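Side-chain contact in putative PAS/PAC sensor protein (Nakamurella multipartita DSM 44233, PDB 6HMJ), which acts as a blue-light receptor carrying flavin mononucleotide in a light-oxygen-voltage domain and mediates RNA binding and translational regulation: residues L58-G63 with A90-T95. Numbering follows the deposited sequence.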
ATOM      1  N   LEU A  58      -8.946 -58.199  16.367  1.00 85.18           N
ATOM      2  CA  LEU A  58      -7.916 -59.227  16.254  1.00 88.58           C
ATOM      3  C   LEU A  58      -6.536 -58.670  16.581  1.00 87.03           C
ATOM      4  O   LEU A  58      -5.765 -59.301  17.314  1.00 85.74           O
ATOM      5  CB  LEU A  58      -7.945 -59.828  14.849  1.00 93.70           C
ATOM      6  CG  LEU A  58      -9.175 -60.687  14.532  1.00 96.26           C
ATOM      7  CD1 LEU A  58      -9.147 -61.170  13.090  1.00 99.78           C
ATOM      8  CD2 LEU A  58      -9.273 -61.878  15.481  1.00 98.18           C
ATOM      9  N   GLU A  59      -6.201 -57.489  16.049  1.00 87.94           N
ATOM     10  CA  GLU A  59      -4.901 -56.893  16.344  1.00 86.42           C
ATOM     11  C   GLU A  59      -4.805 -56.496  17.810  1.00 81.84           C
ATOM     12  O   GLU A  59      -3.737 -56.608  18.424  1.00 80.08           O
ATOM     13  CB  GLU A  59      -4.664 -55.673  15.458  1.00 85.68           C
ATOM     14  CG  GLU A  59      -3.273 -55.070  15.599  1.00 87.07           C
ATOM     15  CD  GLU A  59      -3.140 -53.735  14.892  1.00 87.47           C
ATOM     16  OE1 GLU A  59      -3.991 -53.433  14.029  1.00 88.51           O
ATOM     17  OE2 GLU A  59      -2.194 -52.980  15.209  1.00 86.46           O
ATOM     18  N   TRP A  60      -5.912 -56.022  18.381  1.00 81.15           N
ATOM     19  CA  TRP A  60      -5.930 -55.613  19.781  1.00 80.81           C
ATOM     20  C   TRP A  60      -5.717 -56.812  20.698  1.00 82.90           C
ATOM     21  O   TRP A  60      -4.891 -56.768  21.618  1.00 82.75           O
ATOM     22  CB  TRP A  60      -7.256 -54.913  20.082  1.00 79.31           C
ATOM     23  CG  TRP A  60      -7.236 -54.024  21.284  1.00 77.16           C
ATOM     24  CD1 TRP A  60      -6.956 -52.689  21.304  1.00 74.68           C
ATOM     25  CD2 TRP A  60      -7.536 -54.392  22.635  1.00 77.38           C
ATOM     26  NE1 TRP A  60      -7.051 -52.205  22.586  1.00 72.78           N
ATOM     27  CE2 TRP A  60      -7.406 -53.230  23.422  1.00 74.75           C
ATOM     28  CE3 TRP A  60      -7.897 -55.592  23.258  1.00 79.82           C
ATOM     29  CZ2 TRP A  60      -7.620 -53.232  24.797  1.00 75.26           C
ATOM     30  CZ3 TRP A  60      -8.109 -55.592  24.624  1.00 80.21           C
ATOM     31  CH2 TRP A  60      -7.971 -54.419  25.379  1.00 78.08           C
ATOM     32  N   GLN A  61      -6.459 -57.894  20.458  1.00 85.99           N
ATOM     33  CA  GLN A  61      -6.274 -59.120  21.225  1.00 89.71           C
ATOM     34  C   GLN A  61      -4.828 -59.598  21.157  1.00 92.12           C
ATOM     35  O   GLN A  61      -4.225 -59.940  22.182  1.00 92.19           O
ATOM     36  CB  GLN A  61      -7.219 -60.199  20.697  1.00 93.15           C
ATOM     37  CG  GLN A  61      -8.588 -60.202  21.348  1.00 94.24           C
ATOM     38  CD  GLN A  61      -9.640 -60.946  20.531  1.00101.25           C
ATOM     39  OE1 GLN A  61     -10.836 -60.784  20.764  1.00102.13           O
ATOM     40  NE2 GLN A  61      -9.198 -61.762  19.575  1.00106.67           N
ATOM     41  N   ALA A  62      -4.250 -59.622  19.952  1.00 93.32           N
ATOM     42  CA  ALA A  62      -2.876 -60.085  19.799  1.00 97.55           C
ATOM     43  C   ALA A  62      -1.910 -59.209  20.586  1.00 97.24           C
ATOM     44  O   ALA A  62      -1.005 -59.719  21.258  1.00 98.74           O
ATOM     45  CB  ALA A  62      -2.491 -60.111  18.320  1.00100.42           C
ATOM     46  N   GLY A  63      -2.081 -57.887  20.509  1.00 94.87           N
ATOM     47  CA  GLY A  63      -1.222 -56.998  21.272  1.00 92.91           C
ATOM     48  C   GLY A  63      -1.316 -57.245  22.765  1.00 93.59           C
ATOM     49  O   GLY A  63      -0.315 -57.176  23.482  1.00 95.24           O
ATOM     50  N   ALA A  90      -8.527 -43.709  18.041  1.00 70.56           N
ATOM     51  CA  ALA A  90      -8.051 -44.051  19.370  1.00 70.78           C
ATOM     52  C   ALA A  90      -6.749 -44.831  19.265  1.00 71.38           C
ATOM     53  O   ALA A  90      -6.311 -45.221  18.180  1.00 72.91           O
ATOM     54  CB  ALA A  90      -9.100 -44.855  20.143  1.00 71.63           C
ATOM     55  N   MET A  91      -6.137 -45.056  20.426  1.00 71.22           N
ATOM     56  CA  MET A  91      -4.852 -45.736  20.516  1.00 73.11           C
ATOM     57  C   MET A  91      -4.748 -46.349  21.905  1.00 71.28           C
ATOM     58  O   MET A  91      -5.060 -45.688  22.900  1.00 69.52           O
ATOM     59  CB  MET A  91      -3.698 -44.757  20.259  1.00 75.69           C
ATOM     60  CG  MET A  91      -2.300 -45.364  20.341  1.00 78.83           C
ATOM     61  SD  MET A  91      -1.119 -44.354  21.268  1.00 81.26           S
ATOM     62  CE  MET A  91      -1.859 -44.355  22.900  1.00 81.03           C
ATOM     63  N   THR A  92      -4.332 -47.611  21.966  1.00 69.52           N
ATOM     64  CA  THR A  92      -4.122 -48.304  23.228  1.00 68.29           C
ATOM     65  C   THR A  92      -2.634 -48.548  23.419  1.00 66.93           C
ATOM     66  O   THR A  92      -1.952 -49.004  22.495  1.00 67.32           O
ATOM     67  CB  THR A  92      -4.873 -49.638  23.266  1.00 70.77           C
ATOM     68  OG1 THR A  92      -6.277 -49.402  23.116  1.00 71.06           O
ATOM     69  CG2 THR A  92      -4.626 -50.361  24.586  1.00 71.12           C
ATOM     70  N   THR A  93      -2.138 -48.235  24.611  1.00 66.81           N
ATOM     71  CA  THR A  93      -0.775 -48.550  25.008  1.00 68.72           C
ATOM     72  C   THR A  93      -0.818 -49.610  26.100  1.00 70.86           C
ATOM     73  O   THR A  93      -1.623 -49.521  27.034  1.00 70.43           O
ATOM     74  CB  THR A  93      -0.042 -47.303  25.508  1.00 68.09           C
ATOM     75  OG1 THR A  93      -0.043 -46.302  24.483  1.00 68.52           O
ATOM     76  CG2 THR A  93       1.395 -47.635  25.881  1.00 69.65           C
ATOM     77  N   LEU A  94       0.059 -50.605  25.987  1.00 72.68           N
ATOM     78  CA  LEU A  94       0.086 -51.733  26.909  1.00 75.07           C
ATOM     79  C   LEU A  94       1.495 -51.879  27.460  1.00 78.40           C
ATOM     80  O   LEU A  94       2.451 -52.022  26.691  1.00 80.23           O
ATOM     81  CB  LEU A  94      -0.355 -53.024  26.211  1.00 77.23           C
ATOM     82  CG  LEU A  94      -1.726 -52.999  25.531  1.00 74.97           C
ATOM     83  CD1 LEU A  94      -1.825 -54.120  24.511  1.00 76.99           C
ATOM     84  CD2 LEU A  94      -2.849 -53.109  26.550  1.00 73.41           C
ATOM     85  N   THR A  95       1.619 -51.837  28.783  1.00 80.37           N
ATOM     86  CA  THR A  95       2.881 -52.088  29.464  1.00 85.05           C
ATOM     87  C   THR A  95       2.669 -53.156  30.528  1.00 88.18           C
ATOM     88  O   THR A  95       1.606 -53.236  31.151  1.00 87.12           O
ATOM     89  CB  THR A  95       3.454 -50.813  30.094  1.00 84.78           C
ATOM     90  OG1 THR A  95       2.467 -50.195  30.924  1.00 84.25           O
ATOM     91  CG2 THR A  95       3.878 -49.838  29.008  1.00 83.39           C
TER
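Thr92, on strand 85-97 of the N-terminal PAS domain, meets the indole of Trp60, which reaches across from helix 54-70. This helix packs on an antiparallel sheet with the 2-1-5-4-3 strand order of the PAS fold, far from the flavin pocket. With CG anti to the backbone N (chi1 -159°), the tryptophan extends to the sheet, and its NE1 donates to Thr92 OG1 at 3.0 Å. The bond is nearly straight, 168° at the hydrogen, and the hydroxyl oxygen lies at the ring edge, almost in the indole plane. Threonine suits this place because its methyl CG2 also lies beside the N-H edge, 3.6 Å from Trp60 NE1. His78 of the adjoining strand 74-82 grips the same hydroxyl through NE2 and meets the indole edge-to-face, while Val48 and Leu49 pack against the tryptophan. Thr93, on the other face of the strand, packs on Thr93 of the second subunit. Leu94 then sends CD1 to the helix, 3.6 Å from Gly63 O; glycine leaves the backbone bare here, and the methyl rests against its carbonyl. Replacing Trp60 by alanine removes the indole, which would probably open a gap between helix and sheet and leave Thr92 OG1 with His78 but without its N-H donor. Tryptophan thus combines apolar bulk with one directional N-H, which together with His78 satisfies a buried hydroxyl alongside the apolar contacts of Val48, Leu49 and Leu94.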